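Local coordinates for ESSB (Geobacillus thermodenitrificans, PDB 4ANO), which is an integral membrane component of the type VII secretion system, represented here by its cytoplasmic, probably kinase-like fragment, at residues E43-V48 / R54-S59; I92-K97 / A150-L155; N114-R119 / F124-G129. All coordinates share one frame; numbering follows the deposited sequence.

Contact 1: residues E43-V48 / R54-S59; sequences EVLKEV and RDIDVS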
loop_
_atom_site.group_PDB
_atom_site.type_symbol
_atom_site.label_atom_id
_atom_site.label_comp_id
_atom_site.label_asym_id
_atom_site.label_seq_id
_atom_site.Cartn_x
_atom_site.Cartn_y
_atom_site.Cartn_z
ATOM N N GLU A 43 -20.941 -3.392 -3.698
ATOM C CA GLU A 43 -21.360 -3.704 -2.307
ATOM C C GLU A 43 -20.243 -4.444 -1.558
ATOM O O GLU A 43 -20.102 -4.240 -0.315
ATOM C CB GLU A 43 -22.771 -4.387 -2.272
ATOM C CG GLU A 43 -23.369 -4.602 -0.792
ATOM C CD GLU A 43 -22.572 -5.537 0.072
ATOM O OE1 GLU A 43 -22.045 -6.525 -0.487
ATOM O OE2 GLU A 43 -22.490 -5.326 1.336
ATOM N N VAL A 44 -19.393 -5.202 -2.284
ATOM C CA VAL A 44 -18.266 -5.924 -1.671
ATOM C C VAL A 44 -17.321 -4.946 -0.916
ATOM O O VAL A 44 -16.599 -5.361 -0.035
ATOM C CB VAL A 44 -17.540 -6.744 -2.720
ATOM C CG1 VAL A 44 -16.736 -5.870 -3.742
ATOM C CG2 VAL A 44 -16.692 -7.815 -2.070
ATOM N N LEU A 45 -17.381 -3.643 -1.240
ATOM C CA LEU A 45 -16.441 -2.689 -0.658
ATOM C C LEU A 45 -16.872 -2.421 0.773
ATOM O O LEU A 45 -16.027 -1.939 1.547
ATOM C CB LEU A 45 -16.432 -1.371 -1.446
ATOM C CG LEU A 45 -15.651 -1.417 -2.820
ATOM C CD1 LEU A 45 -15.692 0.036 -3.491
ATOM C CD2 LEU A 45 -14.205 -1.823 -2.534
ATOM N N LYS A 46 -18.114 -2.814 1.103
ATOM C CA LYS A 46 -18.593 -2.689 2.532
ATOM C C LYS A 46 -17.954 -3.776 3.435
ATOM O O LYS A 46 -18.082 -3.746 4.687
ATOM C CB LYS A 46 -20.123 -2.801 2.639
ATOM C CG LYS A 46 -20.994 -1.870 1.806
ATOM C CD LYS A 46 -20.945 -0.398 2.199
ATOM C CE LYS A 46 -21.632 -0.143 3.505
ATOM N NZ LYS A 46 -21.464 1.302 3.688
ATOM N N GLU A 47 -17.304 -4.720 2.775
ATOM C CA GLU A 47 -16.854 -5.954 3.386
ATOM C C GLU A 47 -15.376 -6.191 3.113
ATOM O O GLU A 47 -14.937 -7.310 2.786
ATOM C CB GLU A 47 -17.752 -7.149 2.962
ATOM C CG GLU A 47 -19.150 -7.231 3.668
ATOM C CD GLU A 47 -20.258 -6.679 2.809
ATOM O OE1 GLU A 47 -19.933 -5.750 2.039
ATOM O OE2 GLU A 47 -21.424 -7.179 2.852
ATOM N N VAL A 48 -14.588 -5.135 3.275
ATOM C CA VAL A 48 -13.152 -5.315 3.083
ATOM C C VAL A 48 -12.513 -5.707 4.397
ATOM O O VAL A 48 -11.828 -6.710 4.483
ATOM C CB VAL A 48 -12.483 -4.089 2.467
ATOM C CG1 VAL A 48 -10.939 -4.290 2.341
ATOM C CG2 VAL A 48 -13.221 -3.793 1.126
ATOM N N ARG A 54 -16.414 2.176 4.788
ATOM C CA ARG A 54 -16.451 2.735 3.430
ATOM C C ARG A 54 -17.879 2.948 3.069
ATOM O O ARG A 54 -18.666 2.009 3.155
ATOM C CB ARG A 54 -15.810 1.806 2.376
ATOM C CG ARG A 54 -14.353 1.528 2.660
ATOM C CD ARG A 54 -13.593 0.682 1.576
ATOM N NE ARG A 54 -12.204 0.351 2.033
ATOM C CZ ARG A 54 -11.834 -0.313 3.116
ATOM N NH1 ARG A 54 -12.677 -0.845 4.053
ATOM N NH2 ARG A 54 -10.552 -0.435 3.334
ATOM N N ASP A 55 -18.231 4.193 2.738
ATOM C CA ASP A 55 -19.584 4.461 2.282
ATOM C C ASP A 55 -19.519 4.741 0.810
ATOM O O ASP A 55 -18.534 5.289 0.366
ATOM C CB ASP A 55 -20.133 5.641 3.019
ATOM C CG ASP A 55 -20.384 5.291 4.480
ATOM O OD1 ASP A 55 -21.049 4.247 4.741
ATOM O OD2 ASP A 55 -19.943 6.075 5.333
ATOM N N ILE A 56 -20.505 4.285 0.071
ATOM C CA ILE A 56 -20.384 4.264 -1.439
ATOM C C ILE A 56 -21.670 5.015 -1.938
ATOM O O ILE A 56 -22.775 4.703 -1.546
ATOM C CB ILE A 56 -20.457 2.836 -1.976
ATOM C CG1 ILE A 56 -19.198 2.051 -1.638
ATOM C CG2 ILE A 56 -20.519 2.829 -3.517
ATOM C CD1 ILE A 56 -19.351 1.261 -0.525
ATOM N N ASP A 57 -21.495 5.946 -2.860
ATOM C CA ASP A 57 -22.650 6.604 -3.479
ATOM C C ASP A 57 -22.491 6.471 -4.973
ATOM O O ASP A 57 -21.565 7.059 -5.549
ATOM C CB ASP A 57 -22.742 8.107 -3.220
ATOM C CG ASP A 57 -24.087 8.678 -3.734
ATOM O OD1 ASP A 57 -25.183 8.101 -3.435
ATOM O OD2 ASP A 57 -24.082 9.733 -4.381
ATOM N N VAL A 58 -23.376 5.708 -5.614
ATOM C CA VAL A 58 -23.419 5.579 -7.065
ATOM C C VAL A 58 -24.545 6.538 -7.532
ATOM O O VAL A 58 -25.744 6.248 -7.361
ATOM C CB VAL A 58 -23.699 4.126 -7.504
ATOM C CG1 VAL A 58 -23.706 4.001 -8.986
ATOM C CG2 VAL A 58 -22.603 3.196 -6.897
ATOM N N SER A 59 -24.145 7.652 -8.104
ATOM C CA SER A 59 -25.093 8.645 -8.659
ATOM C C SER A 59 -25.142 8.434 -10.170
ATOM O O SER A 59 -24.389 7.631 -10.725
ATOM C CB SER A 59 -24.578 10.033 -8.283
ATOM O OG SER A 59 -23.397 10.392 -9.006
HETATM O O HOH W 1 -15.695 -1.568 4.146
HETATM O O HOH W 2 -22.479 2.959 1.656
#
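Leu-45 and Lys-46 of the 3-10 segment 43-46 lean on strand 53-58, an outermost strand of a four-stranded antiparallel sheet consistent with the small lobe of a kinase-like fold. Leu-45 sets CB 4.0 Å from CD1 of Ile-56, and its carbonyl O lies 3.6 Å from CD of Arg-54. That oxygen also accepts a hydrogen bond from a water, which in turn accepts one from NH1 of Arg-54 in the guanidinium plane. Lys-46 starts away from the strand, but bends at chi2 and chi3 (-68° and -71°) bring its end back. The Lys-46 and Ile-56 side chains run past each other in opposite directions, CD of Lys-46 3.6 Å from CD1 of Ile-56. NZ of Lys-46 donates to O of Arg-54 over 2.9 Å and forms a salt bridge to OD1 of Asp-55 at 3.2 Å; OD2 of Asp-55 bridges to Lys-68. NE of Arg-54 bonds to O of Leu-126, and NH2 pairs with Asp-49. A leucine in its place would probably leave the Asp-49 carboxylate without its mate and the Leu-126 oxygen without this donor. Val-48 crosses Arg-54 at about a right angle, its CB 3.6 Å from NH1 over one guanidinium face.

Contact 2: residues I92-K97 / A150-L155; sequences IHLVSK and ATVLAL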
loop_
_atom_site.group_PDB
_atom_site.type_symbol
_atom_site.label_atom_id
_atom_site.label_comp_id
_atom_site.label_asym_id
_atom_site.label_seq_id
_atom_site.Cartn_x
_atom_site.Cartn_y
_atom_site.Cartn_z
ATOM N N ILE A 92 7.166 -6.482 6.271
ATOM C CA ILE A 92 6.826 -7.915 6.210
ATOM C C ILE A 92 5.329 -8.237 6.296
ATOM O O ILE A 92 4.810 -9.020 5.475
ATOM C CB ILE A 92 7.695 -8.719 7.253
ATOM C CG1 ILE A 92 9.191 -8.616 6.879
ATOM C CG2 ILE A 92 7.229 -10.153 7.364
ATOM C CD1 ILE A 92 10.165 -9.251 7.924
ATOM N N HIS A 93 4.628 -7.626 7.228
ATOM C CA HIS A 93 3.191 -7.771 7.292
ATOM C C HIS A 93 2.512 -7.284 6.014
ATOM O O HIS A 93 1.577 -7.909 5.554
ATOM C CB HIS A 93 2.586 -6.964 8.437
ATOM C CG HIS A 93 3.057 -7.363 9.807
ATOM N ND1 HIS A 93 3.383 -6.429 10.763
ATOM C CD2 HIS A 93 3.239 -8.574 10.390
ATOM C CE1 HIS A 93 3.763 -7.038 11.876
ATOM N NE2 HIS A 93 3.703 -8.342 11.672
ATOM N N LEU A 94 2.959 -6.172 5.451
ATOM C CA LEU A 94 2.436 -5.704 4.150
ATOM C C LEU A 94 2.599 -6.738 3.055
ATOM O O LEU A 94 1.649 -7.073 2.319
ATOM C CB LEU A 94 3.134 -4.377 3.728
ATOM C CG LEU A 94 2.673 -3.873 2.343
ATOM C CD1 LEU A 94 1.213 -3.497 2.287
ATOM C CD2 LEU A 94 3.499 -2.587 1.998
ATOM N N VAL A 95 3.782 -7.310 2.967
ATOM C CA VAL A 95 4.057 -8.244 1.854
ATOM C C VAL A 95 3.220 -9.500 2.102
ATOM O O VAL A 95 2.613 -10.003 1.197
ATOM C CB VAL A 95 5.580 -8.598 1.766
ATOM C CG1 VAL A 95 5.822 -9.684 0.727
ATOM C CG2 VAL A 95 6.387 -7.335 1.455
ATOM N N SER A 96 3.094 -9.922 3.356
ATOM C CA SER A 96 2.208 -11.062 3.685
ATOM C C SER A 96 0.694 -10.881 3.399
ATOM O O SER A 96 -0.054 -11.867 3.263
ATOM C CB SER A 96 2.436 -11.516 5.136
ATOM O OG SER A 96 1.657 -10.738 6.048
ATOM N N LYS A 97 0.236 -9.631 3.286
ATOM C CA LYS A 97 -1.190 -9.338 3.097
ATOM C C LYS A 97 -1.582 -9.316 1.644
ATOM O O LYS A 97 -2.730 -9.599 1.304
ATOM C CB LYS A 97 -1.562 -7.996 3.710
ATOM C CG LYS A 97 -2.942 -7.560 3.391
ATOM C CD LYS A 97 -3.540 -6.730 4.485
ATOM C CE LYS A 97 -4.683 -5.939 3.916
ATOM N NZ LYS A 97 -5.836 -6.758 3.384
ATOM N N ALA A 150 8.545 -0.692 -4.142
ATOM C CA ALA A 150 8.765 0.742 -3.970
ATOM C C ALA A 150 8.255 1.166 -2.597
ATOM O O ALA A 150 8.851 2.031 -1.938
ATOM C CB ALA A 150 8.146 1.541 -5.057
ATOM N N THR A 151 7.066 0.659 -2.229
ATOM C CA THR A 151 6.442 1.011 -0.911
ATOM C C THR A 151 7.291 0.524 0.273
ATOM O O THR A 151 7.564 1.240 1.266
ATOM C CB THR A 151 5.020 0.488 -0.802
ATOM O OG1 THR A 151 4.281 1.096 -1.871
ATOM C CG2 THR A 151 4.450 0.867 0.576
ATOM N N VAL A 152 7.769 -0.704 0.174
ATOM C CA VAL A 152 8.644 -1.236 1.214
ATOM C C VAL A 152 9.970 -0.450 1.286
ATOM O O VAL A 152 10.402 -0.125 2.428
ATOM C CB VAL A 152 8.950 -2.707 0.824
ATOM C CG1 VAL A 152 10.175 -3.265 1.630
ATOM C CG2 VAL A 152 7.704 -3.556 1.096
ATOM N N LEU A 153 10.571 -0.116 0.141
ATOM C CA LEU A 153 11.800 0.736 0.173
ATOM C C LEU A 153 11.517 2.106 0.739
ATOM O O LEU A 153 12.287 2.676 1.531
ATOM C CB LEU A 153 12.449 0.866 -1.197
ATOM C CG LEU A 153 13.074 -0.476 -1.603
ATOM C CD1 LEU A 153 13.469 -0.542 -3.071
ATOM C CD2 LEU A 153 14.174 -0.850 -0.720
ATOM N N ALA A 154 10.408 2.707 0.351
ATOM C CA ALA A 154 10.029 3.984 0.939
ATOM C C ALA A 154 9.845 3.887 2.473
ATOM O O ALA A 154 10.153 4.835 3.192
ATOM C CB ALA A 154 8.790 4.523 0.310
ATOM N N LEU A 155 9.343 2.773 2.964
ATOM C CA LEU A 155 9.087 2.647 4.390
ATOM C C LEU A 155 10.388 2.336 5.198
ATOM O O LEU A 155 10.535 2.833 6.331
ATOM C CB LEU A 155 8.086 1.533 4.586
ATOM C CG LEU A 155 7.639 1.199 5.998
ATOM C CD1 LEU A 155 6.979 2.460 6.551
ATOM C CD2 LEU A 155 6.661 0.055 5.987
#
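Thr-151 and Val-152 meet Leu-94 and Val-95 between two helices that run nearly antiparallel, at 168°, the axes of the two short segments approaching to 10.6 Å. The pair is consistent with the helical large lobe of a kinase-like fold. The contact is small, apolar and fully buried, with no hydrogen bond across it. Thr-151 divides its two branches between different tasks. CG2 of Thr-151, anti to the backbone N, reaches CD2 of Leu-94 at 3.9 Å, the two side chains crossing at about a right angle. Its hydroxyl OG1 turns back to its own helix and bonds to O of Glu-147 one turn earlier, which satisfies the polar atom inside an otherwise greasy interface. Val-152, next in the chain, presents CG2 to CG2 of Val-95 at 4.0 Å, again methyl to methyl and roughly perpendicular. CG2 of Val-152 is also a looser neighbour of CD2 of Leu-94, at 4.4 Å. Leu-94 extends to both partners because its CG stands anti to its amide nitrogen (chi1 177°). At the end of the segment, O of Leu-155 accepts a bond from NE of Arg-87, a polar tie back to helix 84-98. Helices 162-168 and 176-183 pack on Ala-150 and Leu-153, while Thr-151 touches Leu-115 and Leu-94 touches Phe-125, so both helices pack against the beta hairpin.

Contact 3: residues N114-R119 / F124-G129; sequences NLMFNR and FFLHVG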
loop_
_atom_site.group_PDB
_atom_site.type_symbol
_atom_site.label_atom_id
_atom_site.label_comp_id
_atom_site.label_asym_id
_atom_site.label_seq_id
_atom_site.Cartn_x
_atom_site.Cartn_y
_atom_site.Cartn_z
ATOM N N ASN A 114 -2.106 5.189 0.277
ATOM C CA ASN A 114 -3.231 4.274 0.430
ATOM C C ASN A 114 -3.170 3.368 1.637
ATOM O O ASN A 114 -3.942 2.419 1.738
ATOM C CB ASN A 114 -3.382 3.445 -0.843
ATOM C CG ASN A 114 -4.781 2.931 -1.025
ATOM O OD1 ASN A 114 -5.787 3.583 -0.647
ATOM N ND2 ASN A 114 -4.874 1.736 -1.629
ATOM N N LEU A 115 -2.213 3.632 2.525
ATOM C CA LEU A 115 -2.060 2.727 3.645
ATOM C C LEU A 115 -2.180 3.415 5.002
ATOM O O LEU A 115 -1.619 4.473 5.193
ATOM C CB LEU A 115 -0.688 2.125 3.603
ATOM C CG LEU A 115 -0.368 1.090 2.526
ATOM C CD1 LEU A 115 1.136 0.792 2.477
ATOM C CD2 LEU A 115 -1.161 -0.227 2.797
HETATM N N MSE A 116 -2.847 2.764 5.950
HETATM C CA MSE A 116 -2.750 3.191 7.369
HETATM C C MSE A 116 -2.482 1.973 8.236
HETATM O O MSE A 116 -2.597 0.831 7.752
HETATM C CB MSE A 116 -3.997 3.937 7.813
HETATM C CG MSE A 116 -4.330 5.142 6.962
HETATM SE SE MSE A 116 -5.588 6.251 7.939
HETATM C CE MSE A 116 -4.425 6.702 9.445
ATOM N N PHE A 117 -2.114 2.180 9.514
ATOM C CA PHE A 117 -1.600 1.081 10.355
ATOM C C PHE A 117 -2.260 1.056 11.690
ATOM O O PHE A 117 -2.561 2.100 12.175
ATOM C CB PHE A 117 -0.070 1.254 10.603
ATOM C CG PHE A 117 0.705 1.150 9.283
ATOM C CD1 PHE A 117 0.828 2.233 8.433
ATOM C CD2 PHE A 117 1.312 -0.063 8.947
ATOM C CE1 PHE A 117 1.506 2.097 7.177
ATOM C CE2 PHE A 117 1.990 -0.216 7.718
ATOM C CZ PHE A 117 2.113 0.870 6.843
ATOM N N ASN A 118 -2.455 -0.123 12.250
ATOM C CA ASN A 118 -3.129 -0.214 13.572
ATOM C C ASN A 118 -2.083 -0.181 14.620
ATOM O O ASN A 118 -0.932 -0.017 14.293
ATOM C CB ASN A 118 -4.013 -1.466 13.657
ATOM C CG ASN A 118 -3.245 -2.780 13.597
ATOM O OD1 ASN A 118 -2.000 -2.863 13.679
ATOM N ND2 ASN A 118 -4.029 -3.859 13.470
ATOM N N ARG A 119 -2.503 -0.364 15.878
ATOM C CA ARG A 119 -1.619 -0.339 17.053
ATOM C C ARG A 119 -0.515 -1.424 17.003
ATOM O O ARG A 119 0.549 -1.223 17.587
ATOM C CB ARG A 119 -2.472 -0.472 18.343
ATOM C CG ARG A 119 -3.347 0.760 18.662
ATOM C CD ARG A 119 -4.053 0.701 20.037
ATOM N NE ARG A 119 -5.290 -0.082 20.069
ATOM C CZ ARG A 119 -6.530 0.444 20.052
ATOM N NH1 ARG A 119 -6.697 1.771 20.009
ATOM N NH2 ARG A 119 -7.611 -0.344 20.105
ATOM N N PHE A 124 -3.426 -1.572 6.680
ATOM C CA PHE A 124 -4.728 -1.573 6.081
ATOM C C PHE A 124 -4.768 -0.658 4.896
ATOM O O PHE A 124 -4.242 0.428 4.903
ATOM C CB PHE A 124 -5.806 -1.115 7.047
ATOM C CG PHE A 124 -6.016 -2.055 8.186
ATOM C CD1 PHE A 124 -4.997 -2.213 9.197
ATOM C CD2 PHE A 124 -7.152 -2.856 8.244
ATOM C CE1 PHE A 124 -5.184 -3.162 10.266
ATOM C CE2 PHE A 124 -7.324 -3.788 9.280
ATOM C CZ PHE A 124 -6.341 -3.944 10.269
ATOM N N PHE A 125 -5.514 -1.057 3.856
ATOM C CA PHE A 125 -5.692 -0.210 2.695
ATOM C C PHE A 125 -6.874 0.670 2.819
ATOM O O PHE A 125 -7.928 0.244 3.364
ATOM C CB PHE A 125 -5.876 -1.079 1.409
ATOM C CG PHE A 125 -4.703 -1.864 1.090
ATOM C CD1 PHE A 125 -3.625 -1.260 0.464
ATOM C CD2 PHE A 125 -4.612 -3.181 1.445
ATOM C CE1 PHE A 125 -2.501 -1.961 0.158
ATOM C CE2 PHE A 125 -3.466 -3.900 1.202
ATOM C CZ PHE A 125 -2.387 -3.284 0.579
ATOM N N LEU A 126 -6.780 1.874 2.299
ATOM C CA LEU A 126 -7.833 2.764 2.233
ATOM C C LEU A 126 -8.751 2.457 1.062
ATOM O O LEU A 126 -9.883 1.993 1.259
ATOM C CB LEU A 126 -7.334 4.215 2.131
ATOM C CG LEU A 126 -6.647 4.632 3.453
ATOM C CD1 LEU A 126 -5.755 5.797 3.295
ATOM C CD2 LEU A 126 -7.748 4.927 4.504
ATOM N N HIS A 127 -8.279 2.699 -0.128
ATOM C CA HIS A 127 -9.057 2.397 -1.345
ATOM C C HIS A 127 -8.743 0.966 -1.849
ATOM O O HIS A 127 -7.594 0.559 -1.838
ATOM C CB HIS A 127 -8.704 3.337 -2.466
ATOM C CG HIS A 127 -9.363 2.960 -3.766
ATOM N ND1 HIS A 127 -10.710 3.104 -3.992
ATOM C CD2 HIS A 127 -8.877 2.278 -4.813
ATOM C CE1 HIS A 127 -11.024 2.580 -5.160
ATOM N NE2 HIS A 127 -9.914 2.111 -5.712
ATOM N N VAL A 128 -9.790 0.243 -2.293
ATOM C CA VAL A 128 -9.578 -1.116 -2.875
ATOM C C VAL A 128 -10.400 -1.170 -4.144
ATOM O O VAL A 128 -11.455 -0.528 -4.239
ATOM C CB VAL A 128 -10.112 -2.121 -1.865
ATOM C CG1 VAL A 128 -10.000 -3.470 -2.411
ATOM C CG2 VAL A 128 -9.226 -2.093 -0.520
ATOM N N GLY A 129 -9.775 -1.739 -5.220
ATOM C CA GLY A 129 -10.518 -1.970 -6.509
ATOM C C GLY A 129 -11.402 -3.215 -6.482
ATOM O O GLY A 129 -11.387 -4.048 -5.563
#
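Asn-114 binds His-127 with both ends of its amide, beside the antiparallel hairpin of strands 115-117 and 123-125. The hairpin, closed by a reciprocal backbone pair between Met-116 (a selenomethionine) and Phe-124, is consistent with the one that follows the catalytic loop in protein kinases. From CB of Asn-114, a chi1 of -156° carries CG over to the His-127 backbone, 3.6 Å from its N. OD1 of Asn-114 then accepts a hydrogen bond from N of His-127 at 2.7 Å, nearly straight at 169°. CB of Leu-126 lies 3.2 Å from OD1 of Asn-114. ND2 of Asn-114 donates a hydrogen bond to a lone pair of O of His-127 at 3.0 Å, that oxygen lying in the Asn-114 amide plane; ND2 is bonded to O of Ile-109 as well, so the amide cannot easily turn. On one face of the hairpin, CD2 of Leu-115 lies alongside the Phe-125 ring, 3.4 Å from CE1. On the other lies the Phe-124 ring, with ND2 of Asn-118, bonded to Glu-122, at its edge. Helix 84-98 packs on Leu-115 and Phe-125, helix 10-15 touches Asn-114 and His-127, and strand 74-75 pairs with Phe-117.

How the contacts relate
From the N terminus, contact 1 closes first, a short loop between the 3-10 segment 43-46 and strand 53-58. The chain then returns through strand 62-68, adds strand 74-75 to the second sheet, and after helix 76-80 enters helix 84-98, where contact 2 opens; it closes only at helix 141-155, over 50 residues on. Nested inside that long loop lies contact 3, a tight hairpin. Contacts 1 and 2 do not touch, and contact 3 lies between them. Arg-54 of strand 53-58 reaches the backbone at the end of strand 123-125, and Leu-45 and Val-48 pack on Val-128. The four-stranded sheet and the 43-48 loop thus meet segment 124-129, whose Phe-125 also packs on Lys-97 of contact 2.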